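Side-chain contacts in delta-aminolevulinic acid dehydratase (Toxoplasma gondii ME49, PDB 3OBK), which catalyses the condensation of two molecules of 5-aminolevulinic acid into porphobilinogen, an early step of tetrapyrrole biosynthesis, as an octameric enzyme with TIM-barrel subunits: residues L17-Q20 / A21-R24; L160-H163 / Q164-Q168; S196-E200 / G201-T205; T234-K237 / T238-M241; L315-L318 / K319-R323. All blocks are in the same frame, centred on the assembly; numbering follows the deposited sequence.

Interaction 1: residues L17-Q20 / A21-R24; sequences LPIQ and ARPR
I19 CG2 sits above the guanidinium of R22, over the centre of one face, with R22 CZ at 3.9 Å. The methyl is the branch that does the touching. The other branch of I19, CG1 and CD1, meets the A21 carbonyl: a chi1 of -169° turns CG1 to that group, I19 CG1 being 3.3 Å from A21 O. R22 reaches back over the isoleucine with its chain extended from CG to NE, and the last torsion (chi4 -96°) swings the guanidinium out of line with that chain. R22 NH2 comes within 2.9 Å of L17 O, but the angle is too poor for a hydrogen bond. A water holds R22 NE. It lies at the guanidinium edge, in its plane, accepts from R22 NE at 3.0 Å and donates to Q20 O at 2.8 Å, so the arginine is tied to the backbone at Q20 through one bridging molecule. The segment belongs to the N-terminal arm that stands away from the TIM barrel, between strand 15-16 and helix 30-36, its centre about 42 Å from the centre of the chain. In this family such arms wrap around other subunits of the octamer. The stronger partner of R22 is accordingly D159 of a second subunit, in a salt bridge at NH2, and L17 N donates to the same carboxylate. Q20 O also accepts from R25 NH1 of its own chain. On a third subunit, T203 packs against R22.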
# COMPACT_ATOMS: atom_id res chain seq x y z
N LEU A 17 8.31 -35.20 10.34
CA LEU A 17 7.93 -34.35 9.22
C LEU A 17 8.98 -33.23 9.17
O LEU A 17 9.10 -32.48 10.13
CB LEU A 17 6.53 -33.79 9.44
CG LEU A 17 5.90 -32.84 8.41
CD1 LEU A 17 5.59 -33.55 7.08
CD2 LEU A 17 4.64 -32.20 8.99
N PRO A 18 9.76 -33.13 8.07
CA PRO A 18 10.91 -32.19 8.06
C PRO A 18 10.62 -30.70 7.79
O PRO A 18 11.48 -30.01 7.27
CB PRO A 18 11.83 -32.76 6.96
CG PRO A 18 11.30 -34.13 6.66
CD PRO A 18 9.83 -34.05 6.92
N ILE A 19 9.44 -30.23 8.18
CA ILE A 19 9.08 -28.82 8.13
C ILE A 19 9.95 -27.96 9.08
O ILE A 19 10.24 -28.36 10.21
CB ILE A 19 7.57 -28.64 8.44
CG1 ILE A 19 7.13 -27.21 8.12
CG2 ILE A 19 7.24 -29.01 9.88
CD1 ILE A 19 5.59 -27.02 8.02
N GLN A 20 10.38 -26.79 8.61
CA GLN A 20 11.28 -25.93 9.39
C GLN A 20 10.48 -25.08 10.38
O GLN A 20 10.70 -25.15 11.59
CB GLN A 20 12.16 -25.04 8.49
CG GLN A 20 13.20 -25.82 7.65
CD GLN A 20 14.62 -25.20 7.68
OE1 GLN A 20 15.57 -25.78 8.25
NE2 GLN A 20 14.75 -24.01 7.06
N ALA A 21 9.52 -24.32 9.87
CA ALA A 21 8.70 -23.46 10.71
C ALA A 21 7.62 -24.31 11.38
O ALA A 21 7.05 -25.19 10.74
CB ALA A 21 8.10 -22.30 9.90
N ARG A 22 7.35 -24.03 12.67
CA ARG A 22 6.39 -24.77 13.50
C ARG A 22 5.75 -23.78 14.49
O ARG A 22 6.34 -23.47 15.52
CB ARG A 22 7.11 -25.86 14.31
CG ARG A 22 7.62 -27.06 13.52
CD ARG A 22 8.23 -28.12 14.44
NE ARG A 22 8.79 -29.26 13.69
CZ ARG A 22 8.17 -30.41 13.44
NH1 ARG A 22 6.93 -30.63 13.86
NH2 ARG A 22 8.79 -31.36 12.74
N PRO A 23 4.58 -23.21 14.13
CA PRO A 23 3.88 -22.21 14.98
C PRO A 23 3.54 -22.71 16.38
O PRO A 23 3.43 -21.90 17.30
CB PRO A 23 2.60 -21.92 14.19
CG PRO A 23 3.04 -22.07 12.76
CD PRO A 23 4.06 -23.19 12.75
N ARG A 24 3.37 -24.02 16.52
CA ARG A 24 3.10 -24.62 17.83
C ARG A 24 4.18 -24.36 18.88
O ARG A 24 3.89 -24.37 20.07
CB ARG A 24 2.87 -26.13 17.72
CG ARG A 24 1.51 -26.50 17.13
CD ARG A 24 1.26 -28.02 17.20
NE ARG A 24 1.25 -28.50 18.59
CZ ARG A 24 1.40 -29.77 18.98
NH1 ARG A 24 1.38 -30.05 20.28
NH2 ARG A 24 1.57 -30.75 18.12
O HOH W 1 11.21 -27.63 12.86

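Interaction 2: residues L160-H163 / Q164-Q168; sequences LTVH and QLCKQ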
# COMPACT_ATOMS: atom_id res chain seq x y z
N LEU A 160 -33.72 19.17 11.59
CA LEU A 160 -34.48 19.63 12.72
C LEU A 160 -34.10 18.75 13.90
O LEU A 160 -33.98 19.22 15.04
CB LEU A 160 -35.98 19.59 12.39
CG LEU A 160 -36.91 20.04 13.53
CD1 LEU A 160 -36.57 21.48 13.98
CD2 LEU A 160 -38.40 19.87 13.13
N THR A 161 -33.84 17.47 13.61
CA THR A 161 -33.38 16.55 14.65
C THR A 161 -32.02 16.97 15.17
O THR A 161 -31.82 16.98 16.37
CB THR A 161 -33.36 15.09 14.18
OG1 THR A 161 -34.70 14.66 13.96
CG2 THR A 161 -32.69 14.19 15.23
N VAL A 162 -31.11 17.39 14.29
CA VAL A 162 -29.80 17.85 14.74
C VAL A 162 -29.94 19.04 15.71
O VAL A 162 -29.28 19.10 16.75
CB VAL A 162 -28.85 18.18 13.55
CG1 VAL A 162 -27.54 18.84 14.03
CG2 VAL A 162 -28.55 16.90 12.78
N HIS A 163 -30.84 19.97 15.40
CA HIS A 163 -31.06 21.12 16.27
C HIS A 163 -31.43 20.67 17.70
O HIS A 163 -30.86 21.19 18.67
CB HIS A 163 -32.15 22.02 15.68
CG HIS A 163 -32.27 23.37 16.34
ND1 HIS A 163 -31.23 23.99 17.00
CD2 HIS A 163 -33.32 24.23 16.37
CE1 HIS A 163 -31.64 25.18 17.43
NE2 HIS A 163 -32.89 25.35 17.05
N GLN A 164 -32.34 19.70 17.81
CA GLN A 164 -32.71 19.11 19.10
C GLN A 164 -31.52 18.45 19.78
O GLN A 164 -31.32 18.61 20.99
CB GLN A 164 -33.81 18.05 18.95
CG GLN A 164 -35.17 18.52 18.41
CD GLN A 164 -35.77 19.68 19.18
OE1 GLN A 164 -35.34 20.80 19.02
NE2 GLN A 164 -36.78 19.41 20.00
N LEU A 165 -30.72 17.70 19.02
CA LEU A 165 -29.56 17.02 19.61
C LEU A 165 -28.51 18.01 20.11
O LEU A 165 -27.81 17.73 21.11
CB LEU A 165 -28.92 16.08 18.60
CG LEU A 165 -29.78 14.97 18.04
CD1 LEU A 165 -29.01 14.25 16.94
CD2 LEU A 165 -30.21 14.05 19.13
N CYS A 166 -28.39 19.15 19.43
CA CYS A 166 -27.51 20.21 19.89
C CYS A 166 -27.97 20.74 21.25
O CYS A 166 -27.15 20.97 22.14
CB CYS A 166 -27.39 21.34 18.88
SG CYS A 166 -26.44 20.86 17.39
N LYS A 167 -29.28 20.87 21.43
CA LYS A 167 -29.78 21.35 22.70
C LYS A 167 -29.52 20.31 23.76
O LYS A 167 -29.07 20.65 24.83
CB LYS A 167 -31.28 21.66 22.66
CG LYS A 167 -31.65 22.89 21.84
CD LYS A 167 -33.16 22.88 21.70
CE LYS A 167 -33.72 24.10 21.03
NZ LYS A 167 -35.19 24.17 21.36
N GLN A 168 -29.81 19.06 23.44
CA GLN A 168 -29.56 17.95 24.34
C GLN A 168 -28.12 17.86 24.75
O GLN A 168 -27.83 17.72 25.95
CB GLN A 168 -29.95 16.60 23.73
CG GLN A 168 -29.84 15.44 24.73
CD GLN A 168 -30.20 14.11 24.13
OE1 GLN A 168 -30.22 13.96 22.91
NE2 GLN A 168 -30.49 13.14 24.98
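V162 O accepts the shortest sound bond here, from C166 N at 2.8 Å. The same pair also meets through side chains: V162 CG1 stands anti to its own backbone nitrogen (chi1 173°), which carries the methyl along the helix to within 4.1 Å of C166 SG. One residue earlier the pattern repeats. L165 N binds T161 O at 3.0 Å, while L165 CG presses on that carbonyl oxygen at 3.3 Å and L165 CD1 meets T161 CG2 at 4.1 Å, the two side chains slanting across each other. T161 OG1 is hydrogen-bonded to V157 O and V148 N. On the more exposed side, K167 lies extended, and its CE passes over one face of the H163 imidazole, offset toward the rim and 4.3 Å from H163 NE2. K167 NZ remains 5.0 Å from H163 NE2, so one face of the ring meets the lysine's CE rather than its ammonium; any positive charge on the histidine would probably be disfavoured by the ammonium nearby. Q164, bent at chi2 (-54°), sends NE2 to M104 O. V162 and C166 pack on A192 of helix 189-199, and L165 on V135 of strand 130-135. These i to i+4 pairs are those of a regular alpha helix, here helix 158-175 of the TIM barrel, seated between a barrel strand and the next helix.

Interaction 3: residues S196-E200 / G201-T205; sequences SLDME and GCTDT
D198 has its carboxyl group beside the backbone nitrogen (chi1 -67°), and T203 holds CG2 in the same relation, with OG1 in the remaining site between N and C; the T203 chi1 of 59° turns CG2, not OG1, to the aspartate. The two side chains cross at about a right angle, with T203 CG2 3.7 Å from D198 OD1 and 3.8 Å from D198 CB. The same D198 OD1 also comes to 3.5 Å from T203 CA. L197 and C202 pair up as well: L197 CD2 touches C202 CB at 4.1 Å, and L197 CD1 continues to the T205 methyl. The backbone here ends helix 189-199. G201, at positive phi (92°), lets the chain reverse, and two amides turn back into the last helical turn, a Schellman motif. C202 N donates to L197 O at 2.9 Å, tilted from its carbonyl plane, while G201 N meets D198 O at 3.1 Å from well above the plane. L197 and T205 also cover A173 of helix 158-175, and T203 O accepts from R25 NH2 of a third subunit. D198 OD1 is held by a salt bridge to R194, one turn back in the helix. The charge of D198 is therefore probably balanced within its own helix; its contact with T203 sets a carboxylate oxygen against C-H groups rather than a hydrogen-bond donor, with L197 O and D198 O accepting from the amides of the turn.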
# COMPACT_ATOMS: atom_id res chain seq x y z
N SER A 196 -21.76 23.94 18.56
CA SER A 196 -22.67 24.33 19.62
C SER A 196 -22.00 24.26 20.98
O SER A 196 -22.05 25.22 21.76
CB SER A 196 -23.91 23.42 19.64
OG SER A 196 -24.59 23.46 18.40
N LEU A 197 -21.36 23.12 21.25
CA LEU A 197 -20.62 22.96 22.47
C LEU A 197 -19.58 24.07 22.62
O LEU A 197 -19.47 24.68 23.67
CB LEU A 197 -19.94 21.58 22.52
CG LEU A 197 -20.87 20.39 22.75
CD1 LEU A 197 -20.13 19.08 22.64
CD2 LEU A 197 -21.56 20.47 24.09
N ASP A 198 -18.85 24.34 21.56
CA ASP A 198 -17.72 25.25 21.63
C ASP A 198 -18.19 26.69 21.79
O ASP A 198 -17.60 27.46 22.53
CB ASP A 198 -16.86 25.10 20.39
CG ASP A 198 -16.19 23.75 20.31
OD1 ASP A 198 -16.38 22.88 21.20
OD2 ASP A 198 -15.43 23.56 19.36
N MET A 199 -19.26 27.04 21.12
CA MET A 199 -19.83 28.36 21.30
C MET A 199 -20.38 28.55 22.71
O MET A 199 -20.44 29.68 23.19
CB MET A 199 -20.95 28.63 20.30
CG MET A 199 -20.46 28.94 18.91
SD MET A 199 -21.85 29.19 17.77
CE MET A 199 -22.91 27.78 18.11
N GLU A 200 -20.76 27.47 23.39
CA GLU A 200 -21.26 27.64 24.76
C GLU A 200 -20.17 27.56 25.80
O GLU A 200 -20.47 27.69 26.99
CB GLU A 200 -22.42 26.68 25.10
CG GLU A 200 -23.73 26.99 24.36
CD GLU A 200 -24.42 28.32 24.75
OE1 GLU A 200 -23.98 29.01 25.72
OE2 GLU A 200 -25.43 28.67 24.08
N GLY A 201 -18.92 27.40 25.38
CA GLY A 201 -17.79 27.34 26.32
C GLY A 201 -17.43 25.92 26.75
O GLY A 201 -16.59 25.73 27.64
N CYS A 202 -18.03 24.93 26.12
CA CYS A 202 -17.86 23.54 26.51
C CYS A 202 -16.94 22.85 25.51
O CYS A 202 -17.26 21.77 25.01
CB CYS A 202 -19.21 22.81 26.57
SG CYS A 202 -20.48 23.60 27.60
N THR A 203 -15.78 23.47 25.26
CA THR A 203 -14.77 22.93 24.35
C THR A 203 -14.04 21.69 24.90
O THR A 203 -13.42 20.94 24.15
CB THR A 203 -13.72 23.98 23.98
OG1 THR A 203 -13.06 24.46 25.16
CG2 THR A 203 -14.37 25.17 23.23
N ASP A 204 -14.17 21.50 26.21
CA ASP A 204 -13.57 20.40 26.98
C ASP A 204 -14.37 19.14 26.84
O ASP A 204 -13.83 18.05 26.97
CB ASP A 204 -13.67 20.75 28.50
CG ASP A 204 -12.34 20.68 29.20
OD1 ASP A 204 -11.31 20.40 28.54
OD2 ASP A 204 -12.32 20.92 30.42
N THR A 205 -15.68 19.29 26.68
CA THR A 205 -16.59 18.18 26.59
C THR A 205 -16.30 17.40 25.31
O THR A 205 -16.28 17.97 24.22
CB THR A 205 -18.04 18.68 26.57
OG1 THR A 205 -18.31 19.43 27.76
CG2 THR A 205 -19.01 17.52 26.51

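Interaction 4: residues T234-K237 / T238-M241; sequences TDKK and TYQM. With PBG (3-[5-(aminomethyl)-4-(carboxymethyl)-1H-pyrrol-3-yl]propanoic acid), chain L.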
# COMPACT_ATOMS: atom_id res chain seq x y z
N THR A 234 -42.86 0.49 12.56
CA THR A 234 -41.79 1.19 11.86
C THR A 234 -40.41 0.62 12.24
O THR A 234 -40.30 -0.16 13.19
CB THR A 234 -41.83 2.70 12.13
OG1 THR A 234 -41.67 2.97 13.53
CG2 THR A 234 -43.14 3.30 11.60
N ASP A 235 -39.37 0.99 11.50
CA ASP A 235 -38.01 0.56 11.82
C ASP A 235 -37.03 1.71 11.63
O ASP A 235 -37.42 2.81 11.30
CB ASP A 235 -37.62 -0.66 11.00
CG ASP A 235 -37.53 -0.37 9.52
OD1 ASP A 235 -37.01 0.68 9.13
OD2 ASP A 235 -38.00 -1.20 8.73
N LYS A 236 -35.75 1.46 11.86
CA LYS A 236 -34.77 2.54 11.83
C LYS A 236 -33.84 2.45 10.63
O LYS A 236 -32.76 2.99 10.62
CB LYS A 236 -33.98 2.58 13.15
CG LYS A 236 -34.83 2.60 14.40
CD LYS A 236 -34.00 2.96 15.62
CE LYS A 236 -34.83 3.24 16.89
NZ LYS A 236 -33.94 3.57 18.07
N LYS A 237 -34.30 1.81 9.58
CA LYS A 237 -33.42 1.52 8.47
C LYS A 237 -33.13 2.73 7.58
O LYS A 237 -32.18 2.69 6.81
CB LYS A 237 -33.98 0.38 7.64
CG LYS A 237 -34.04 -0.91 8.40
CD LYS A 237 -34.65 -2.01 7.56
CE LYS A 237 -34.87 -3.28 8.39
NZ LYS A 237 -35.39 -4.30 7.50
N THR A 238 -33.92 3.79 7.71
CA THR A 238 -33.67 5.04 7.02
C THR A 238 -32.56 5.88 7.69
O THR A 238 -32.28 7.00 7.24
CB THR A 238 -34.98 5.91 6.92
OG1 THR A 238 -35.56 6.08 8.23
CG2 THR A 238 -36.00 5.26 5.98
N TYR A 239 -31.95 5.37 8.77
CA TYR A 239 -30.84 6.06 9.42
C TYR A 239 -29.74 5.17 10.01
O TYR A 239 -28.56 5.47 9.80
CB TYR A 239 -31.32 7.09 10.46
CG TYR A 239 -32.25 6.69 11.58
CD1 TYR A 239 -33.63 6.72 11.42
CD2 TYR A 239 -31.78 6.40 12.85
CE1 TYR A 239 -34.51 6.41 12.45
CE2 TYR A 239 -32.66 6.10 13.91
CZ TYR A 239 -34.03 6.12 13.70
OH TYR A 239 -34.92 5.84 14.73
N GLN A 240 -30.09 4.13 10.76
CA GLN A 240 -29.09 3.12 11.08
C GLN A 240 -28.68 2.38 9.79
O GLN A 240 -29.43 2.35 8.82
CB GLN A 240 -29.58 2.19 12.17
CG GLN A 240 -29.81 2.93 13.52
CD GLN A 240 -30.47 2.06 14.59
OE1 GLN A 240 -30.86 0.91 14.36
NE2 GLN A 240 -30.64 2.63 15.78
N MET A 241 -27.48 1.83 9.79
CA MET A 241 -26.87 1.24 8.60
C MET A 241 -27.32 -0.19 8.29
O MET A 241 -27.62 -0.98 9.17
CB MET A 241 -25.35 1.23 8.76
CG MET A 241 -24.73 2.62 8.68
SD MET A 241 -22.95 2.69 8.94
CE MET A 241 -22.48 1.31 7.90
CHA PBG L . -30.54 4.90 21.26
C1A PBG L . -29.71 3.75 21.73
C2A PBG L . -29.95 2.40 21.47
C3A PBG L . -28.93 1.71 22.09
C4A PBG L . -28.06 2.64 22.63
NA PBG L . -28.57 3.87 22.42
C5A PBG L . -31.15 1.76 20.81
C6A PBG L . -31.33 2.00 19.38
O1A PBG L . -30.71 2.98 18.88
O2A PBG L . -32.13 1.29 18.72
C7A PBG L . -28.80 0.23 22.15
C8A PBG L . -27.82 -0.32 23.11
C9A PBG L . -27.88 -1.76 23.42
O3A PBG L . -27.38 -2.13 24.48
O4A PBG L . -28.64 -2.55 22.84
N1 PBG L . -29.96 5.82 20.34
O HOH W 2 -36.58 4.05 9.08
O HOH W 3 -30.44 0.62 7.04
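The product-binding pocket takes two of its side chains, K236 and Q240, from this irregular loop between helices 220-226 and 247-258. K236 runs extended to the porphobilinogen, where NZ makes a weak hydrogen bond of 3.0 Å to PBG O2A. Q240, also extended, lies across it, so that Q240 NE2 stands 3.1 Å from the other oxygen of the same carboxylate, PBG O1A, and 3.4 Å from K236 CD. The Y239 ring turns one face to K236 CB, which is offset toward the rim and 3.9 Å from the ring centroid, a CH-pi contact. Y239 CG takes the site between backbone N and carbonyl carbon (chi1 54°), which brings the ring against K236; Y239 OH reaches K236 CD at 3.2 Å. That hydroxyl is held by H145 ND1 and D146 N. Two amides grip K236 O: Q240 N, at 2.9 Å, lies nearly on the carbonyl axis though its N-H is bent (139°), and Y239 N comes from above the carbonyl plane. The loop is fixed further by D235, whose OD1 accepts from K237 N at 3.0 Å in an Asx turn, and by a water that donates to K237 O and to Q240 O. K236 NZ also forms a salt bridge with D146. R24 of a second subunit bonds to T238 O, so the neighbour's arm touches this loop. A lysine and a glutamine converging on one product carboxylate, at the C-terminal ends of the barrel strands, fit a TIM-barrel active-site loop.

Interaction 5: residues L315-L318 / K319-R323; sequences LEVL and KSFRR
V317 CG1 touches F321 CE2 at 3.7 Å, with F321 CD2 a little farther. The two side chains run side by side and point the same way, one turn apart. A valine chi1 of 162° directs CG1 along the helix to the ring, while F321 CG lies beside its own backbone N. In the backbone F321 N donates to V317 O at 3.1 Å. S320 N binds E316 O at 2.8 Å, and S320 OG lies 3.1 Å from E316 O. One face of the R323 guanidinium lies over S320 O, and R323 NH1 makes a weak bond to S320 OG, 3.3 Å. R323 NE forms a salt bridge to D274 of a second subunit, whose Y272 and S216 hydroxyls are hydrogen-bonded to E316 OE2. K319, curled by three successive bends, sends NZ to S244 of that subunit and to the terminal carboxylate of Y356 on a third. F321 meets V329 and A289, and V317 meets H291, on strands 328-331 and 287-291. Helix 310-324 is thus a TIM-barrel helix with one apolar side on the strands and polar residues facing neighbouring subunits.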
# COMPACT_ATOMS: atom_id res chain seq x y z
N LEU A 315 -14.75 -13.52 29.26
CA LEU A 315 -13.35 -13.09 29.20
C LEU A 315 -12.73 -13.25 27.82
O LEU A 315 -11.83 -12.47 27.47
CB LEU A 315 -12.49 -13.84 30.23
CG LEU A 315 -12.83 -13.63 31.72
CD1 LEU A 315 -11.97 -14.46 32.69
CD2 LEU A 315 -12.76 -12.15 32.06
N GLU A 316 -13.17 -14.24 27.04
CA GLU A 316 -12.69 -14.42 25.65
C GLU A 316 -13.31 -13.35 24.72
O GLU A 316 -12.66 -12.79 23.84
CB GLU A 316 -13.05 -15.82 25.17
CG GLU A 316 -12.79 -16.09 23.70
CD GLU A 316 -12.99 -17.56 23.31
OE1 GLU A 316 -13.13 -18.43 24.21
OE2 GLU A 316 -13.02 -17.85 22.09
N VAL A 317 -14.58 -13.06 24.94
CA VAL A 317 -15.29 -12.06 24.20
C VAL A 317 -14.55 -10.74 24.35
O VAL A 317 -14.23 -10.10 23.38
CB VAL A 317 -16.75 -11.96 24.70
CG1 VAL A 317 -17.41 -10.63 24.27
CG2 VAL A 317 -17.54 -13.16 24.19
N LEU A 318 -14.25 -10.35 25.57
CA LEU A 318 -13.55 -9.07 25.80
C LEU A 318 -12.15 -9.03 25.15
O LEU A 318 -11.76 -8.03 24.57
CB LEU A 318 -13.48 -8.77 27.29
CG LEU A 318 -14.80 -8.66 28.05
CD1 LEU A 318 -14.56 -8.36 29.50
CD2 LEU A 318 -15.71 -7.59 27.44
N LYS A 319 -11.43 -10.14 25.23
CA LYS A 319 -10.17 -10.27 24.54
C LYS A 319 -10.36 -10.13 23.03
O LYS A 319 -9.56 -9.49 22.38
CB LYS A 319 -9.49 -11.61 24.85
CG LYS A 319 -8.10 -11.79 24.31
CD LYS A 319 -7.15 -10.71 24.78
CE LYS A 319 -6.84 -10.77 26.25
NZ LYS A 319 -6.03 -11.99 26.64
N SER A 320 -11.43 -10.72 22.50
CA SER A 320 -11.73 -10.58 21.08
C SER A 320 -11.99 -9.13 20.61
O SER A 320 -11.47 -8.74 19.60
CB SER A 320 -12.89 -11.51 20.69
OG SER A 320 -12.45 -12.88 20.72
N PHE A 321 -12.75 -8.34 21.35
CA PHE A 321 -12.96 -6.92 21.00
C PHE A 321 -11.65 -6.14 20.92
O PHE A 321 -11.45 -5.22 20.10
CB PHE A 321 -13.78 -6.22 22.07
CG PHE A 321 -15.22 -6.38 21.90
CD1 PHE A 321 -15.87 -5.78 20.83
CD2 PHE A 321 -15.96 -7.11 22.81
CE1 PHE A 321 -17.23 -5.95 20.68
CE2 PHE A 321 -17.30 -7.25 22.66
CZ PHE A 321 -17.93 -6.69 21.61
N ARG A 322 -10.76 -6.53 21.81
CA ARG A 322 -9.52 -5.88 21.96
C ARG A 322 -8.57 -6.26 20.81
O ARG A 322 -7.99 -5.38 20.20
CB ARG A 322 -9.00 -6.25 23.33
CG ARG A 322 -8.07 -5.30 23.90
CD ARG A 322 -8.61 -4.26 24.91
NE ARG A 322 -7.32 -3.69 25.36
CZ ARG A 322 -6.81 -2.50 25.07
NH1 ARG A 322 -5.58 -2.21 25.47
NH2 ARG A 322 -7.51 -1.58 24.47
N ARG A 323 -8.47 -7.54 20.48
CA ARG A 323 -7.67 -7.99 19.35
C ARG A 323 -8.16 -7.34 18.03
O ARG A 323 -7.36 -6.88 17.22
CB ARG A 323 -7.74 -9.50 19.23
CG ARG A 323 -6.97 -10.10 18.05
CD ARG A 323 -7.46 -11.51 17.62
NE ARG A 323 -8.88 -11.45 17.34
CZ ARG A 323 -9.86 -12.08 17.99
NH1 ARG A 323 -9.63 -12.97 18.95
NH2 ARG A 323 -11.11 -11.85 17.63

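Overall arrangement
Interactions 2 and 5 are buried turns of barrel helices, apolar toward the strands; interaction 5 adds charged and hydroxyl groups that bind neighbouring subunits. Interaction 3 ends the helix that packs on that of interaction 2, and the two touch through C166 SG and S196 OG, 3.3 Å apart. Interaction 4 is a buried loop in the ligand pocket and alone among the five meets porphobilinogen directly. Interaction 1 lies far out on the arm, its centre about 60 Å from that of interaction 2, and works through water and charge at subunit contacts. Corresponding arms of other subunits cover interactions 3 and 4.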